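Local atomic coordinates of 1,3-alpha-isomaltosidase (Kribbella flavida DSM 17836, PDB entry 5X3I), a protein that hydrolyses the alpha-1,3-glucosidic linkages of the cyclic tetrasaccharide cyclobis-(1-6)-alpha-nigerosyl to give isomaltose, inside the cell. Residues 189-194 against 218-223; 210-214 against 535-539. The protein carries 1 engineered substitution. One frame throughout, in Å; residues are numbered along the deposited sequence.

Contact 1 (189-194 against 218-223); sequences FGERYD and GRTYLP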
loop_
_atom_site.group_PDB
_atom_site.type_symbol
_atom_site.label_atom_id
_atom_site.label_comp_id
_atom_site.label_asym_id
_atom_site.label_seq_id
_atom_site.Cartn_x
_atom_site.Cartn_y
_atom_site.Cartn_z
ATOM N N PHE A 189 11.043 1.244 -7.272
ATOM C CA PHE A 189 10.984 0.823 -5.881
ATOM C C PHE A 189 9.549 0.703 -5.411
ATOM O O PHE A 189 9.270 0.803 -4.229
ATOM C CB PHE A 189 11.751 1.805 -4.984
ATOM C CG PHE A 189 13.170 2.066 -5.428
ATOM C CD1 PHE A 189 14.183 1.187 -5.106
ATOM C CD2 PHE A 189 13.488 3.207 -6.149
ATOM C CE1 PHE A 189 15.494 1.429 -5.507
ATOM C CE2 PHE A 189 14.797 3.458 -6.552
ATOM C CZ PHE A 189 15.795 2.570 -6.232
ATOM N N GLY A 190 8.658 0.432 -6.356
ATOM C CA GLY A 190 7.246 0.330 -6.061
ATOM C C GLY A 190 6.613 1.701 -6.031
ATOM O O GLY A 190 6.973 2.585 -6.808
ATOM N N GLU A 191 5.654 1.863 -5.133
ATOM C CA GLU A 191 4.909 3.101 -4.990
ATOM C C GLU A 191 5.613 4.036 -3.998
ATOM O O GLU A 191 5.747 3.706 -2.830
ATOM C CB GLU A 191 3.483 2.789 -4.532
ATOM C CG GLU A 191 2.583 3.981 -4.335
ATOM C CD GLU A 191 1.221 3.577 -3.781
ATOM O OE1 GLU A 191 1.172 2.658 -2.932
ATOM O OE2 GLU A 191 0.212 4.173 -4.195
ATOM N N ARG A 192 6.046 5.201 -4.473
ATOM C CA ARG A 192 6.831 6.125 -3.656
ATOM C C ARG A 192 6.182 7.494 -3.594
ATOM O O ARG A 192 5.705 8.007 -4.601
ATOM C CB ARG A 192 8.258 6.228 -4.198
ATOM C CG ARG A 192 9.013 4.923 -4.135
ATOM C CD ARG A 192 9.284 4.516 -2.692
ATOM N NE ARG A 192 9.596 3.100 -2.578
ATOM C CZ ARG A 192 10.055 2.514 -1.480
ATOM N NH1 ARG A 192 10.291 3.226 -0.386
ATOM N NH2 ARG A 192 10.278 1.209 -1.485
ATOM N N TYR A 193 6.054 8.020 -2.383
ATOM C CA TYR A 193 5.368 9.279 -2.186
ATOM C C TYR A 193 6.217 10.555 -2.087
ATOM O O TYR A 193 5.668 11.650 -2.130
ATOM C CB TYR A 193 4.518 9.155 -0.915
ATOM C CG TYR A 193 3.511 8.008 -0.920
ATOM C CD1 TYR A 193 3.917 6.683 -0.771
ATOM C CD2 TYR A 193 2.154 8.260 -1.044
ATOM C CE1 TYR A 193 2.998 5.648 -0.762
ATOM C CE2 TYR A 193 1.236 7.238 -1.041
ATOM C CZ TYR A 193 1.655 5.938 -0.901
ATOM O OH TYR A 193 0.728 4.926 -0.896
ATOM N N ASP A 194 7.527 10.429 -1.877
ATOM C CA ASP A 194 8.378 11.619 -1.767
ATOM C C ASP A 194 8.946 12.166 -3.076
ATOM O O ASP A 194 8.953 13.371 -3.282
ATOM C CB ASP A 194 9.517 11.393 -0.748
ATOM C CG ASP A 194 10.300 10.133 -0.995
ATOM O OD1 ASP A 194 10.052 9.452 -2.009
ATOM O OD2 ASP A 194 11.183 9.830 -0.163
ATOM N N GLY A 218 8.921 8.857 4.049
ATOM C CA GLY A 218 9.517 8.024 3.026
ATOM C C GLY A 218 9.161 6.548 3.145
ATOM O O GLY A 218 10.018 5.688 2.958
ATOM N N ARG A 219 7.907 6.241 3.470
ATOM C CA ARG A 219 7.511 4.839 3.582
ATOM C C ARG A 219 6.405 4.494 2.584
ATOM O O ARG A 219 5.866 5.379 1.923
ATOM C CB ARG A 219 7.060 4.545 5.017
ATOM C CG ARG A 219 8.118 4.911 6.061
ATOM C CD ARG A 219 7.594 4.898 7.494
ATOM N NE ARG A 219 8.660 5.230 8.442
ATOM C CZ ARG A 219 8.471 5.511 9.728
ATOM N NH1 ARG A 219 7.251 5.507 10.245
ATOM N NH2 ARG A 219 9.511 5.801 10.498
ATOM N N THR A 220 6.045 3.217 2.494
ATOM C CA THR A 220 5.010 2.833 1.548
ATOM C C THR A 220 4.293 1.523 1.884
ATOM O O THR A 220 4.868 0.610 2.454
ATOM C CB THR A 220 5.608 2.739 0.123
ATOM O OG1 THR A 220 4.593 2.385 -0.825
ATOM C CG2 THR A 220 6.731 1.707 0.078
ATOM N N TYR A 221 3.036 1.437 1.460
ATOM C CA TYR A 221 2.277 0.198 1.512
ATOM C C TYR A 221 2.695 -0.792 0.421
ATOM O O TYR A 221 2.392 -1.972 0.497
ATOM C CB TYR A 221 0.780 0.452 1.321
ATOM C CG TYR A 221 0.102 1.520 2.146
ATOM C CD1 TYR A 221 -0.529 1.199 3.329
ATOM C CD2 TYR A 221 -0.000 2.817 1.680
ATOM C CE1 TYR A 221 -1.207 2.142 4.045
ATOM C CE2 TYR A 221 -0.679 3.769 2.384
ATOM C CZ TYR A 221 -1.275 3.431 3.573
ATOM O OH TYR A 221 -1.950 4.374 4.292
ATOM N N LEU A 222 3.326 -0.292 -0.627
ATOM C CA LEU A 222 3.528 -1.095 -1.824
ATOM C C LEU A 222 4.944 -0.927 -2.387
ATOM O O LEU A 222 5.121 -0.336 -3.442
ATOM C CB LEU A 222 2.490 -0.721 -2.888
ATOM C CG LEU A 222 1.968 -1.831 -3.816
ATOM C CD1 LEU A 222 0.825 -1.323 -4.728
ATOM C CD2 LEU A 222 3.065 -2.501 -4.635
ATOM N N PRO A 223 5.955 -1.409 -1.653
ATOM C CA PRO A 223 7.337 -1.356 -2.149
ATOM C C PRO A 223 7.637 -2.463 -3.147
ATOM O O PRO A 223 6.978 -3.489 -3.076
ATOM C CB PRO A 223 8.164 -1.549 -0.882
ATOM C CG PRO A 223 7.339 -2.464 -0.054
ATOM C CD PRO A 223 5.870 -2.122 -0.365
HETATM O O HOH W 1 10.200 6.106 0.108
HETATM O O HOH W 2 7.428 6.868 -0.076
#

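Contact 2 (210-214 against 535-539); sequences QYKAQ and GDEDS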
loop_
_atom_site.group_PDB
_atom_site.type_symbol
_atom_site.label_atom_id
_atom_site.label_comp_id
_atom_site.label_asym_id
_atom_site.label_seq_id
_atom_site.Cartn_x
_atom_site.Cartn_y
_atom_site.Cartn_z
ATOM N N GLN A 210 1.796 2.986 6.987
ATOM C CA GLN A 210 2.106 4.282 7.544
ATOM C C GLN A 210 0.839 5.108 7.435
ATOM O O GLN A 210 0.374 5.375 6.327
ATOM C CB GLN A 210 3.264 4.927 6.791
ATOM C CG GLN A 210 3.463 6.401 7.076
ATOM C CD GLN A 210 3.651 6.689 8.548
ATOM O OE1 GLN A 210 4.451 6.042 9.222
ATOM N NE2 GLN A 210 2.896 7.649 9.057
ATOM N N TYR A 211 0.242 5.504 8.536
ATOM C CA TYR A 211 -1.041 6.181 8.508
ATOM C C TYR A 211 -0.874 7.665 8.238
ATOM O O TYR A 211 -0.609 8.415 9.102
ATOM C CB TYR A 211 -1.781 5.954 9.807
ATOM C CG TYR A 211 -3.050 6.741 9.960
ATOM C CD1 TYR A 211 -4.097 6.598 9.083
ATOM C CD2 TYR A 211 -3.191 7.634 10.973
ATOM C CE1 TYR A 211 -5.255 7.329 9.234
ATOM C CE2 TYR A 211 -4.318 8.380 11.123
ATOM C CZ TYR A 211 -5.352 8.217 10.250
ATOM O OH TYR A 211 -6.436 8.943 10.450
ATOM N N LYS A 212 -0.977 8.021 6.971
ATOM C CA LYS A 212 -0.831 9.364 6.450
ATOM C C LYS A 212 0.646 9.807 6.374
ATOM O O LYS A 212 1.492 9.173 6.915
ATOM C CB LYS A 212 -1.695 10.367 7.215
ATOM C CG LYS A 212 -3.107 9.892 7.501
ATOM C CD LYS A 212 -4.042 11.026 7.823
ATOM C CE LYS A 212 -3.907 11.414 9.265
ATOM N NZ LYS A 212 -4.804 12.497 9.628
ATOM N N ALA A 213 0.925 10.927 5.743
ATOM C CA ALA A 213 2.272 11.469 5.720
ATOM C C ALA A 213 3.277 10.463 5.163
ATOM O O ALA A 213 4.369 10.359 5.641
ATOM C CB ALA A 213 2.703 11.897 7.110
ATOM N N GLN A 214 2.885 9.691 4.175
ATOM C CA GLN A 214 3.777 8.662 3.619
ATOM C C GLN A 214 5.029 9.289 3.009
ATOM O O GLN A 214 6.133 8.770 3.175
ATOM C CB GLN A 214 3.096 7.783 2.555
ATOM C CG GLN A 214 2.006 6.854 3.070
ATOM C CD GLN A 214 0.670 7.543 3.108
ATOM O OE1 GLN A 214 0.532 8.639 2.585
ATOM N NE2 GLN A 214 -0.324 6.904 3.719
ATOM N N GLY A 535 -3.816 4.878 -0.538
ATOM C CA GLY A 535 -3.953 4.737 0.900
ATOM C C GLY A 535 -4.404 6.007 1.595
ATOM O O GLY A 535 -5.043 6.852 0.986
ATOM N N ASP A 536 -4.060 6.146 2.870
ATOM C CA ASP A 536 -4.659 7.176 3.721
ATOM C C ASP A 536 -3.846 8.478 3.748
ATOM O O ASP A 536 -2.634 8.440 3.965
ATOM C CB ASP A 536 -4.814 6.648 5.157
ATOM C CG ASP A 536 -5.622 5.360 5.237
ATOM O OD1 ASP A 536 -6.335 5.030 4.278
ATOM O OD2 ASP A 536 -5.570 4.687 6.282
ATOM N N GLU A 537 -4.503 9.620 3.545
ATOM C CA GLU A 537 -3.858 10.927 3.726
ATOM C C GLU A 537 -4.802 12.037 4.196
ATOM O O GLU A 537 -6.032 11.919 4.097
ATOM C CB GLU A 537 -3.171 11.383 2.435
ATOM C CG GLU A 537 -1.669 11.099 2.378
ATOM C CD GLU A 537 -0.827 12.099 3.180
ATOM O OE1 GLU A 537 -1.306 12.620 4.210
ATOM O OE2 GLU A 537 0.318 12.362 2.757
ATOM N N ASP A 538 -4.218 13.122 4.705
ATOM C CA ASP A 538 -5.005 14.300 5.056
ATOM C C ASP A 538 -5.361 15.057 3.794
ATOM O O ASP A 538 -4.829 14.754 2.729
ATOM C CB ASP A 538 -4.236 15.231 6.001
ATOM C CG ASP A 538 -3.959 14.605 7.349
ATOM O OD1 ASP A 538 -4.923 14.350 8.100
ATOM O OD2 ASP A 538 -2.768 14.386 7.657
ATOM N N SER A 539 -6.168 16.108 3.920
ATOM C CA SER A 539 -6.515 16.856 2.732
ATOM C C SER A 539 -5.639 18.092 2.708
ATOM O O SER A 539 -6.019 19.127 3.240
ATOM C CB SER A 539 -7.995 17.269 2.774
ATOM O OG SER A 539 -8.884 16.151 2.830
HETATM O O HOH W 3 2.080 10.885 1.418
#

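Contact 1 (189-194 against 218-223)
Glu-191 meets 218-223 mainly through its backbone: its N donates to Leu-222 O, 2.8 Å away, and its O takes the hydroxyl hydrogen of Thr-220 OG1 at 2.7 Å. Thr-220 OG1 also accepts from Leu-222 N at 3.0 Å, closing an ST turn, so one oxygen ties the bend of 220-222 to the other segment. Thr-220 can do this because OG1 lies anti to its own N (chi1 -179°); the same rotation sets CG2 over the centre of the Arg-192 guanidinium, 3.7 Å above the plane. Arg-192, bent at chi2, folds back and grips Phe-189 O side-on with NE and NH2, while NH2 also reaches Asp-204 O. At the guanidinium edge a water takes a hydrogen from NH1 and gives a weak bond to Gly-218 O. Tyr-193 crosses Thr-220 at about a right angle, its ring edge turned to OG1, with CE1 3.6 Å from that oxygen. Its OH comes to the edge of the Tyr-221 ring, 3.4 Å from CD2, and is bonded to Ala-534 O. The extended Glu-191 side chain carries OE2 to Trp-562 NE1, a hydrogen bond. Across the contact a backbone N-H and the threonine hydroxyl meet the Leu-222 and Glu-191 carbonyls, waters bridge those of Gly-218 and Arg-219, and the arginine braces its own segment; the join therefore rests largely on directional bonds.

Contact 2 (210-214 against 535-539)
Lys-212 lies close against 535-539, its CA 3.2 Å from Asp-536 O in a CA-H...O contact. Gln-214 NE2 donates to Asp-536 O at 2.8 Å, the acceptor lying close to the plane of the glutamine amide. Bent at chi2 (87°), the Gln-214 side chain turns its amide back to this carbonyl and runs antiparallel to Glu-537, with OE1 3.3 Å from Glu-537 CG. The Glu-537 carboxylate is held from both faces: Ala-213 N comes from above the plane to OE1 at 3.2 Å, and Asp-538 N reaches OE1 from the other face at 3.0 Å. A water bridges its OE2 to Gln-214 OE1. With an alanine at Glu-537, Ala-213 N and Asp-538 N would probably lose their shared acceptor and the water its second partner. The outer side is looser. There Lys-212, bent at chi3, crosses Asp-538 at about a right angle and forms a salt bridge from NZ to OD1, modelled so short that its exact length is doubtful; NZ also bonds to Ser-570. Exposed Tyr-211 has Lys-212 CG over one ring face and its edge near Asp-536, CD1 being 3.7 Å from OD2, while its OH bonds to Glu-597. Asp-536 is the inferred proton donor, its OD1 hydrogen-bonded to a glycerol probably from the crystallisation liquor: this is the active-site end of a family 31 TIM barrel, bordered by a loop of the N-terminal mutarotase-like domain.

In the fold
The segments interleave along the chain as 189-194, 210-214, 218-223 and 535-539, and the centres of contacts 1 and 2 lie about 12 Å apart. Contact 1 stays within the galactose mutarotase-like domain: segment 189-194 comes just after strand 185-188, and the loop 218-223 leads into that strand's sheet neighbour, strand 223-230. Contact 2 carries the excursion between those strands to the loop after barrel strand 531-533, ahead of helix 541-556. The short helix 214-217 joins the two, ending in a Schellman motif at Gly-218. Tyr-221 OH bonds to Asp-536 N and Arg-219 to Gln-210, so the beta domain's loop and the inferred proton donor's backbone are tied together beside the active site.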